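Local structure of prolyl 4-hydroxylase (5C5T) at residues A[106-109]-A[110-114]; A[172-175]-A[176-179]; A[193-196]-A[197-200]. The protein probably hydroxylates prolyl residues of collagen-like substrates as a metal- and 2-oxoglutarate-dependent dioxygenase of viral origin. All coordinates share one frame; numbering follows the deposited sequence.

Interaction 1: residues A[106-109]-A[110-114]; sequences REFL and NSKKH. With MN (manganese (II) ion), chain E.
Asn110 N donates to Arg106 O at 2.9 Å, an i to i+4 bond of the alpha-helical kind that carries the pattern of helix 96-109 forward, with a second, weak bond to Glu107 O. The bonds that follow span i to i+3, as in a 3-10 turn: Ser111 N to Phe108 O and Lys112 N to Leu109 O. The Asn110 side chain folds back along the chain, and its carboxamide carbon CG lies 3.1 Å from Arg106 O, although the amide makes no hydrogen bond to that oxygen.

Leu109 is buried, resting on Tyr119, and its carbonyl continues the turn by accepting from Lys112 N at 2.8 Å. Phe108 O is gripped twice by Ser111. Ser111 OG donates to it at 2.7 Å, lying in the carbonyl plane, while Ser111 N approaches from well above that plane at 3.2 Å. The placement of OG between the backbone N and carbonyl carbon of Ser111 (chi1 73°) turns the hydroxyl back to this oxygen.

The Lys112 chain runs slantwise past the Phe108 ring, Lys112 CE meeting Phe108 CZ at 3.6 Å. A bend at chi2 (-74°) carries the lysine along this path, and its NZ forms a salt bridge with Glu39. The ring itself also meets Phe190, which joins this region to strand 188-192.

Farther on, the loop delivers His114 to the manganese site, which Asp34 shares. A manganese-bound water donates to Ser111 O at 2.7 Å, and His114 NE2 binds the metal directly at 2.0 Å.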
ATOM      1  N   ARG A 106     -11.125  -7.345  -1.581  1.00 15.54           N
ATOM      2  CA  ARG A 106     -11.760  -8.548  -1.068  1.00 16.17           C
ATOM      3  C   ARG A 106     -11.893  -9.615  -2.171  1.00 20.90           C
ATOM      4  O   ARG A 106     -11.574 -10.809  -1.950  1.00 20.86           O
ATOM      5  CB  ARG A 106     -13.110  -8.130  -0.444  1.00 17.33           C
ATOM      6  CG  ARG A 106     -13.966  -9.271   0.014  1.00 22.76           C
ATOM      7  CD  ARG A 106     -15.184  -8.708   0.711  1.00 31.26           C
ATOM      8  NE  ARG A 106     -16.076  -8.085  -0.274  1.00 40.74           N
ATOM      9  CZ  ARG A 106     -16.342  -6.777  -0.391  1.00 42.69           C
ATOM     10  NH1 ARG A 106     -15.798  -5.861   0.419  1.00 44.53           N
ATOM     11  NH2 ARG A 106     -17.186  -6.384  -1.338  1.00 45.45           N
ATOM     12  N   GLU A 107     -12.310  -9.209  -3.362  1.00 20.40           N
ATOM     13  CA  GLU A 107     -12.428 -10.156  -4.468  1.00 16.91           C
ATOM     14  C   GLU A 107     -11.071 -10.781  -4.822  1.00 17.63           C
ATOM     15  O   GLU A 107     -10.998 -11.951  -5.168  1.00 21.85           O
ATOM     16  CB  GLU A 107     -13.033  -9.465  -5.675  1.00 18.51           C
ATOM     17  CG  GLU A 107     -14.466  -9.050  -5.418  1.00 29.51           C
ATOM     18  CD  GLU A 107     -15.084  -8.289  -6.576  1.00 32.64           C
ATOM     19  OE1 GLU A 107     -14.323  -7.678  -7.356  1.00 33.81           O
ATOM     20  OE2 GLU A 107     -16.328  -8.320  -6.698  1.00 37.18           O
ATOM     21  N   PHE A 108     -10.025  -9.968  -4.754  1.00 15.11           N
ATOM     22  CA  PHE A 108      -8.637 -10.466  -4.948  1.00 16.93           C
ATOM     23  C   PHE A 108      -8.233 -11.490  -3.889  1.00 19.45           C
ATOM     24  O   PHE A 108      -7.635 -12.525  -4.194  1.00 16.43           O
ATOM     25  CB  PHE A 108      -7.637  -9.278  -4.942  1.00 17.05           C
ATOM     26  CG  PHE A 108      -6.191  -9.704  -5.058  1.00 15.19           C
ATOM     27  CD1 PHE A 108      -5.650 -10.028  -6.295  1.00 26.45           C
ATOM     28  CD2 PHE A 108      -5.388  -9.795  -3.926  1.00 15.90           C
ATOM     29  CE1 PHE A 108      -4.327 -10.436  -6.399  1.00 25.49           C
ATOM     30  CE2 PHE A 108      -4.061 -10.206  -4.009  1.00 16.25           C
ATOM     31  CZ  PHE A 108      -3.533 -10.534  -5.248  1.00 19.67           C
ATOM     32  N   LEU A 109      -8.498 -11.168  -2.635  1.00 18.97           N
ATOM     33  CA  LEU A 109      -8.121 -12.060  -1.538  1.00 16.82           C
ATOM     34  C   LEU A 109      -8.956 -13.350  -1.617  1.00 18.28           C
ATOM     35  O   LEU A 109      -8.511 -14.395  -1.158  1.00 15.56           O
ATOM     36  CB  LEU A 109      -8.281 -11.396  -0.170  1.00 15.73           C
ATOM     37  CG  LEU A 109      -7.248 -10.321   0.117  1.00 17.86           C
ATOM     38  CD1 LEU A 109      -7.672  -9.457   1.288  1.00 21.20           C
ATOM     39  CD2 LEU A 109      -5.870 -10.941   0.322  1.00 25.71           C
ATOM     40  N   ASN A 110     -10.126 -13.284  -2.246  1.00 23.04           N
ATOM     41  CA  ASN A 110     -10.954 -14.478  -2.401  1.00 23.81           C
ATOM     42  C   ASN A 110     -10.312 -15.562  -3.291  1.00 24.73           C
ATOM     43  O   ASN A 110     -10.687 -16.736  -3.198  1.00 28.91           O
ATOM     44  CB  ASN A 110     -12.341 -14.115  -2.954  1.00 23.25           C
ATOM     45  CG  ASN A 110     -13.266 -13.465  -1.894  1.00 22.33           C
ATOM     46  OD1 ASN A 110     -13.017 -13.568  -0.676  1.00 26.61           O
ATOM     47  ND2 ASN A 110     -14.336 -12.787  -2.361  1.00 27.19           N
ATOM     48  N   SER A 111      -9.335 -15.187  -4.110  1.00 20.25           N
ATOM     49  CA  SER A 111      -8.536 -16.151  -4.887  1.00 22.61           C
ATOM     50  C   SER A 111      -7.403 -16.771  -4.064  1.00 27.59           C
ATOM     51  O   SER A 111      -6.645 -17.599  -4.560  1.00 34.46           O
ATOM     52  CB  SER A 111      -7.963 -15.462  -6.131  1.00 33.25           C
ATOM     53  OG  SER A 111      -6.896 -14.548  -5.815  1.00 27.91           O
ATOM     54  N   LYS A 112      -7.283 -16.368  -2.805  1.00 22.39           N
ATOM     55  CA  LYS A 112      -6.177 -16.776  -1.958  1.00 28.32           C
ATOM     56  C   LYS A 112      -6.702 -17.433  -0.707  1.00 21.83           C
ATOM     57  O   LYS A 112      -6.084 -17.365   0.343  1.00 19.67           O
ATOM     58  CB  LYS A 112      -5.317 -15.568  -1.558  1.00 23.96           C
ATOM     59  CG  LYS A 112      -4.991 -14.599  -2.652  1.00 26.65           C
ATOM     60  CD  LYS A 112      -3.944 -15.162  -3.589  1.00 28.89           C
ATOM     61  CE  LYS A 112      -3.356 -14.053  -4.506  1.00 29.87           C
ATOM     62  NZ  LYS A 112      -2.346 -14.644  -5.428  1.00 36.50           N
ATOM     63  N   LYS A 113      -7.861 -18.074  -0.807  1.00 26.39           N
ATOM     64  CA  LYS A 113      -8.467 -18.632   0.407  1.00 31.80           C
ATOM     65  C   LYS A 113      -7.581 -19.699   1.042  1.00 30.01           C
ATOM     66  O   LYS A 113      -7.660 -19.943   2.251  1.00 30.29           O
ATOM     67  CB  LYS A 113      -9.872 -19.212   0.152  1.00 34.13           C
ATOM     68  CG  LYS A 113     -10.315 -19.363  -1.272  1.00 36.73           C
ATOM     69  CD  LYS A 113      -9.871 -20.678  -1.840  1.00 39.07           C
ATOM     70  CE  LYS A 113      -9.247 -20.516  -3.198  1.00 38.90           C
ATOM     71  NZ  LYS A 113      -7.770 -20.626  -3.029  1.00 43.58           N
ATOM     72  N   HIS A 114      -6.713 -20.337   0.271  1.00 24.13           N
ATOM     73  CA  HIS A 114      -5.871 -21.364   0.881  1.00 25.49           C
ATOM     74  C   HIS A 114      -4.669 -20.759   1.637  1.00 30.91           C
ATOM     75  O   HIS A 114      -3.932 -21.472   2.320  1.00 32.39           O
ATOM     76  CB  HIS A 114      -5.401 -22.366  -0.170  1.00 38.06           C
ATOM     77  CG  HIS A 114      -4.351 -21.845  -1.095  1.00 34.31           C
ATOM     78  ND1 HIS A 114      -3.005 -22.040  -0.872  1.00 36.13           N
ATOM     79  CD2 HIS A 114      -4.447 -21.159  -2.255  1.00 36.62           C
ATOM     80  CE1 HIS A 114      -2.315 -21.503  -1.862  1.00 33.67           C
ATOM     81  NE2 HIS A 114      -3.165 -20.956  -2.711  1.00 39.92           N
TER
HETATM   82 MN    MN E 303      -2.893 -20.291  -4.583  1.00 47.29          MN
HETATM   83  O   HOH W   1      -4.135 -18.657  -4.670  1.00 37.65           O
HETATM   84  O   HOH W   2      -4.854 -21.013  -5.622  1.00 40.25           O

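Interaction 2: residues A[172-175]-A[176-179]; sequences TDFP and TLKT. With AKG (2-oxoglutaric acid), chain C.
Phe174 N donates to Thr179 O at 2.8 Å in an almost straight bond. The return bond, Thr179 N to Phe174 O at 3.3 Å, is weak, and between them the two make an antiparallel hydrogen-bonded pair. Their side chains run alongside each other on one face of the hairpin, with Thr179 CG2 3.9 Å from Phe174 CB. That methyl reaches the phenylalanine because it sits between the backbone N and carbonyl carbon of Thr179, while OG1 is anti to the backbone N (chi1 -168°). From the turn, Leu177 CB adds an apolar contact to Phe174 CB at 4.1 Å.

Phe174 is opposed by two residues, Lys178 and Thr179, a G1 beta bulge where the hairpin turn runs into strand 179-181. Lys178 takes the left-handed conformation (phi/psi 55°/42°) at the bulge, completing the reversal begun by Pro175 to Leu177. Within the turn, Leu177 N bonds weakly to Phe174 O, and Lys178 N weakly to Pro175 O at 3.2 Å.

Around the hairpin, Tyr38 touches both Leu177 and Thr179, and Phe191 meets the Phe174 ring edge-to-face. Asp173 pairs through its backbone with Ala208, next to the zinc ligand His207. At the start of the strand, Thr172 OG1 donates to O4 of 2-oxoglutarate at 2.7 Å and is also hydrogen-bonded to Tyr160 OH; Lys217 NZ is hydrogen-bonded to the same cosubstrate.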
ATOM      1  N   THR A 172       8.599   2.565  -5.838  1.00 11.54           N
ATOM      2  CA  THR A 172       8.473   1.703  -4.669  1.00 12.86           C
ATOM      3  C   THR A 172       9.561   0.653  -4.794  1.00 14.92           C
ATOM      4  O   THR A 172       9.583  -0.081  -5.774  1.00 16.45           O
ATOM      5  CB  THR A 172       7.110   1.025  -4.567  1.00 13.50           C
ATOM      6  OG1 THR A 172       6.077   2.006  -4.651  1.00 12.53           O
ATOM      7  CG2 THR A 172       6.960   0.239  -3.261  1.00 15.85           C
ATOM      8  N   ASP A 173      10.472   0.612  -3.820  1.00 12.21           N
ATOM      9  CA  ASP A 173      11.629  -0.237  -3.862  1.00 13.20           C
ATOM     10  C   ASP A 173      11.424  -1.458  -2.949  1.00 11.90           C
ATOM     11  O   ASP A 173      10.993  -1.315  -1.789  1.00 13.69           O
ATOM     12  CB  ASP A 173      12.875   0.565  -3.446  1.00 15.23           C
ATOM     13  CG  ASP A 173      14.187  -0.174  -3.679  1.00 24.29           C
ATOM     14  OD1 ASP A 173      14.235  -1.102  -4.509  1.00 20.95           O
ATOM     15  OD2 ASP A 173      15.187   0.151  -3.016  1.00 27.89           O
ATOM     16  N   PHE A 174      11.694  -2.653  -3.480  1.00 11.87           N
ATOM     17  CA  PHE A 174      11.784  -3.869  -2.675  1.00 11.74           C
ATOM     18  C   PHE A 174      13.218  -4.354  -2.799  1.00 12.32           C
ATOM     19  O   PHE A 174      13.539  -5.190  -3.655  1.00 12.57           O
ATOM     20  CB  PHE A 174      10.790  -4.963  -3.153  1.00 11.54           C
ATOM     21  CG  PHE A 174       9.319  -4.598  -3.012  1.00 11.69           C
ATOM     22  CD1 PHE A 174       8.591  -4.948  -1.905  1.00 12.96           C
ATOM     23  CD2 PHE A 174       8.658  -3.955  -4.046  1.00 15.93           C
ATOM     24  CE1 PHE A 174       7.252  -4.636  -1.813  1.00 13.94           C
ATOM     25  CE2 PHE A 174       7.317  -3.633  -3.947  1.00 17.70           C
ATOM     26  CZ  PHE A 174       6.616  -3.985  -2.812  1.00 16.46           C
ATOM     27  N   PRO A 175      14.130  -3.835  -1.945  1.00 14.22           N
ATOM     28  CA  PRO A 175      15.558  -4.080  -2.178  1.00 17.29           C
ATOM     29  C   PRO A 175      15.983  -5.535  -2.073  1.00 14.97           C
ATOM     30  O   PRO A 175      16.894  -5.940  -2.796  1.00 17.50           O
ATOM     31  CB  PRO A 175      16.252  -3.225  -1.099  1.00 21.91           C
ATOM     32  CG  PRO A 175      15.209  -2.880  -0.142  1.00 21.00           C
ATOM     33  CD  PRO A 175      13.885  -2.879  -0.852  1.00 14.14           C
ATOM     34  N   THR A 176      15.339  -6.321  -1.206  1.00 14.70           N
ATOM     35  CA  THR A 176      15.717  -7.714  -1.036  1.00 17.12           C
ATOM     36  C   THR A 176      15.255  -8.531  -2.242  1.00 16.47           C
ATOM     37  O   THR A 176      15.865  -9.531  -2.601  1.00 20.67           O
ATOM     38  CB  THR A 176      15.135  -8.253   0.254  1.00 23.36           C
ATOM     39  OG1 THR A 176      15.591  -7.424   1.324  1.00 19.47           O
ATOM     40  CG2 THR A 176      15.511  -9.745   0.476  1.00 24.32           C
ATOM     41  N   LEU A 177      14.210  -8.074  -2.913  1.00 15.42           N
ATOM     42  CA  LEU A 177      13.753  -8.757  -4.091  1.00 17.75           C
ATOM     43  C   LEU A 177      14.365  -8.189  -5.352  1.00 16.54           C
ATOM     44  O   LEU A 177      14.116  -8.701  -6.453  1.00 19.92           O
ATOM     45  CB  LEU A 177      12.237  -8.692  -4.166  1.00 17.18           C
ATOM     46  CG  LEU A 177      11.455  -9.364  -3.036  1.00 21.58           C
ATOM     47  CD1 LEU A 177       9.969  -9.042  -3.185  1.00 26.11           C
ATOM     48  CD2 LEU A 177      11.669 -10.862  -2.980  1.00 23.63           C
ATOM     49  N   LYS A 178      15.187  -7.148  -5.220  1.00 17.45           N
ATOM     50  CA  LYS A 178      15.888  -6.513  -6.354  1.00 16.86           C
ATOM     51  C   LYS A 178      14.912  -6.082  -7.412  1.00 21.21           C
ATOM     52  O   LYS A 178      15.192  -6.157  -8.603  1.00 19.77           O
ATOM     53  CB  LYS A 178      16.981  -7.445  -6.946  1.00 15.32           C
ATOM     54  CG  LYS A 178      18.106  -7.602  -5.955  1.00 23.10           C
ATOM     55  CD  LYS A 178      19.321  -8.266  -6.554  1.00 24.67           C
ATOM     56  CE  LYS A 178      20.302  -8.635  -5.487  1.00 35.94           C
ATOM     57  NZ  LYS A 178      20.718  -7.420  -4.737  1.00 43.48           N
ATOM     58  N   THR A 179      13.794  -5.518  -6.954  1.00 12.98           N
ATOM     59  CA  THR A 179      12.826  -4.942  -7.854  1.00 15.50           C
ATOM     60  C   THR A 179      12.291  -3.567  -7.374  1.00 15.09           C
ATOM     61  O   THR A 179      12.105  -3.330  -6.192  1.00 14.44           O
ATOM     62  CB  THR A 179      11.676  -5.969  -8.089  1.00 20.57           C
ATOM     63  OG1 THR A 179      10.856  -5.523  -9.181  1.00 37.67           O
ATOM     64  CG2 THR A 179      10.831  -6.122  -6.863  1.00 25.86           C
TER
HETATM   65  C1  AKG C 301       3.774   2.881   3.114  1.00 16.23           C
HETATM   66  O1  AKG C 301       3.002   3.887   3.148  1.00 13.88           O
HETATM   67  O2  AKG C 301       3.786   2.095   4.098  1.00 15.54           O
HETATM   68  C2  AKG C 301       4.737   2.710   1.971  1.00 14.15           C
HETATM   69  O5  AKG C 301       5.637   1.929   2.114  1.00 13.64           O
HETATM   70  C3  AKG C 301       4.557   3.533   0.685  1.00 13.86           C
HETATM   71  C4  AKG C 301       5.548   3.146  -0.382  1.00 15.16           C
HETATM   72  C5  AKG C 301       5.641   4.174  -1.480  1.00 16.70           C
HETATM   73  O3  AKG C 301       5.338   5.378  -1.250  1.00 15.10           O
HETATM   74  O4  AKG C 301       6.006   3.804  -2.637  1.00 14.07           O

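Interaction 3: residues A[193-196]-A[197-200]; sequences VADP and VTRK
Asp195 fastens three points of the loop that follows strand 188-192 and forms an Asx turn there, its carboxylate OD1 taking Val197 N at 2.8 Å. Its carbonyl O accepts from Arg199 N at 2.7 Å, and its N donates to Lys200 O at 3.0 Å in a nearly straight bond. In the Asx turn the donor arrives on the anti side of OD1, tilted from the carboxylate plane. Because CG of Asp195 is anti to the backbone N (chi1 -175°), the carboxylate extends past Pro196 to Val197 N.

An ST turn follows: Thr198 OG1 accepts from Lys200 N at 3.1 Å. A water bridges the same hydroxyl to Asp195 OD2, tying the aspartate's second oxygen to this turn. Arg199 has a left-handed backbone (phi/psi 59°/17°), which turns the chain back toward Asp195. Its guanidinium reaches the carbonyls of Pro149 and Cys148, binding the turn to the loop holding the Cys144-Cys148 disulfide; a second water, at the guanidinium edge, links NH1 to Pro196 O. Lys200 NZ forms a salt bridge with Asp145 in that same neighbouring loop.

Packing across the turn is modest. Asp195 OD1 lies 3.5 Å from Val197 CB, and Asp195 CB abuts Thr198 OG1 at 3.4 Å. Ala194, buried and set against Gln152, brings its CA to 3.3 Å from Lys200 O in a CA-H...O contact.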
ATOM      1  N   VAL A 193       2.894  -9.049   3.938  1.00 12.89           N
ATOM      2  CA  VAL A 193       3.628  -8.432   5.056  1.00 13.31           C
ATOM      3  C   VAL A 193       3.979  -9.467   6.147  1.00 12.60           C
ATOM      4  O   VAL A 193       5.090  -9.476   6.687  1.00 14.34           O
ATOM      5  CB  VAL A 193       2.806  -7.248   5.646  1.00 11.53           C
ATOM      6  CG1 VAL A 193       3.510  -6.656   6.926  1.00 12.09           C
ATOM      7  CG2 VAL A 193       2.653  -6.129   4.640  1.00 12.71           C
ATOM      8  N   ALA A 194       3.028 -10.333   6.475  1.00 14.08           N
ATOM      9  CA  ALA A 194       3.238 -11.333   7.520  1.00 14.72           C
ATOM     10  C   ALA A 194       2.448 -12.612   7.240  1.00 14.78           C
ATOM     11  O   ALA A 194       1.494 -12.631   6.461  1.00 15.26           O
ATOM     12  CB  ALA A 194       2.865 -10.756   8.932  1.00 14.33           C
ATOM     13  N   ASP A 195       2.885 -13.679   7.909  1.00 16.37           N
ATOM     14  CA  ASP A 195       2.331 -15.002   7.757  1.00 14.24           C
ATOM     15  C   ASP A 195       0.997 -15.072   8.504  1.00 17.44           C
ATOM     16  O   ASP A 195       0.958 -14.763   9.679  1.00 17.13           O
ATOM     17  CB  ASP A 195       3.355 -16.000   8.313  1.00 17.04           C
ATOM     18  CG  ASP A 195       2.957 -17.430   8.110  1.00 32.18           C
ATOM     19  OD1 ASP A 195       1.755 -17.754   8.238  1.00 28.55           O
ATOM     20  OD2 ASP A 195       3.885 -18.226   7.833  1.00 36.92           O
ATOM     21  N   PRO A 196      -0.107 -15.423   7.820  1.00 17.41           N
ATOM     22  CA  PRO A 196      -1.400 -15.440   8.515  1.00 17.94           C
ATOM     23  C   PRO A 196      -1.476 -16.403   9.690  1.00 17.61           C
ATOM     24  O   PRO A 196      -2.315 -16.165  10.553  1.00 23.79           O
ATOM     25  CB  PRO A 196      -2.379 -15.864   7.415  1.00 20.95           C
ATOM     26  CG  PRO A 196      -1.784 -15.343   6.184  1.00 16.72           C
ATOM     27  CD  PRO A 196      -0.291 -15.526   6.360  1.00 15.69           C
ATOM     28  N   VAL A 197      -0.638 -17.431   9.728  1.00 18.50           N
ATOM     29  CA  VAL A 197      -0.693 -18.445  10.786  1.00 24.51           C
ATOM     30  C   VAL A 197       0.104 -17.958  11.986  1.00 25.94           C
ATOM     31  O   VAL A 197      -0.420 -17.851  13.090  1.00 28.98           O
ATOM     32  CB  VAL A 197      -0.182 -19.798  10.286  1.00 31.02           C
ATOM     33  CG1 VAL A 197      -0.239 -20.805  11.392  1.00 29.12           C
ATOM     34  CG2 VAL A 197      -1.017 -20.271   9.092  1.00 30.65           C
ATOM     35  N   THR A 198       1.371 -17.631  11.764  1.00 18.69           N
ATOM     36  CA  THR A 198       2.259 -17.223  12.874  1.00 18.82           C
ATOM     37  C   THR A 198       2.264 -15.733  13.188  1.00 20.75           C
ATOM     38  O   THR A 198       2.729 -15.304  14.272  1.00 19.28           O
ATOM     39  CB  THR A 198       3.708 -17.610  12.576  1.00 24.98           C
ATOM     40  OG1 THR A 198       4.187 -16.814  11.478  1.00 20.33           O
ATOM     41  CG2 THR A 198       3.829 -19.118  12.235  1.00 27.93           C
ATOM     42  N   ARG A 199       1.800 -14.955  12.208  1.00 17.85           N
ATOM     43  CA  ARG A 199       1.921 -13.483  12.196  1.00 16.97           C
ATOM     44  C   ARG A 199       3.381 -12.939  12.258  1.00 14.78           C
ATOM     45  O   ARG A 199       3.579 -11.751  12.473  1.00 14.78           O
ATOM     46  CB  ARG A 199       1.042 -12.898  13.316  1.00 17.53           C
ATOM     47  CG  ARG A 199      -0.425 -13.362  13.189  1.00 20.88           C
ATOM     48  CD  ARG A 199      -1.338 -12.785  14.276  1.00 25.58           C
ATOM     49  NE  ARG A 199      -0.709 -12.793  15.606  1.00 23.10           N
ATOM     50  CZ  ARG A 199      -0.656 -13.849  16.409  1.00 30.36           C
ATOM     51  NH1 ARG A 199      -1.191 -15.004  16.021  1.00 34.68           N
ATOM     52  NH2 ARG A 199      -0.066 -13.753  17.598  1.00 35.34           N
ATOM     53  N   LYS A 200       4.372 -13.776  11.971  1.00 15.65           N
ATOM     54  CA  LYS A 200       5.750 -13.314  11.800  1.00 14.41           C
ATOM     55  C   LYS A 200       5.928 -12.631  10.439  1.00 14.24           C
ATOM     56  O   LYS A 200       5.331 -13.060   9.468  1.00 15.38           O
ATOM     57  CB  LYS A 200       6.764 -14.454  11.918  1.00 18.28           C
ATOM     58  CG  LYS A 200       6.820 -15.051  13.329  1.00 22.02           C
ATOM     59  CD  LYS A 200       7.875 -16.122  13.399  1.00 22.06           C
ATOM     60  CE  LYS A 200       7.860 -16.807  14.740  1.00 28.09           C
ATOM     61  NZ  LYS A 200       8.764 -17.983  14.779  1.00 42.49           N
TER
HETATM   62  O   HOH W   3       6.426 -17.574   9.735  1.00 37.67           O
HETATM   63  O   HOH W   4      -3.005 -15.576  13.675  1.00 33.96           O

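The three contacts come in series along the chain, and none touches another. Interaction 1 lies at helix 96-109 and the loop after it, which leads toward strand 120-129 of the six-stranded antiparallel sheet. Interaction 2 is a hairpin at the edge of the five-stranded sheet, and interaction 3 lies in the long loop that joins strand 188-192 of the larger sheet to strand 207-209 of the smaller. Centres of interactions 1 and 3 are about 16 Å apart, 2 and 3 about 20 Å, 1 and 2 about 24 Å. The sheets form the double-stranded beta-helix (jelly-roll) core of 2-oxoglutarate oxygenases, holding zinc and 2-oxoglutarate: interaction 2 contributes there directly, whereas interaction 1 supplies a ligand to the separate manganese.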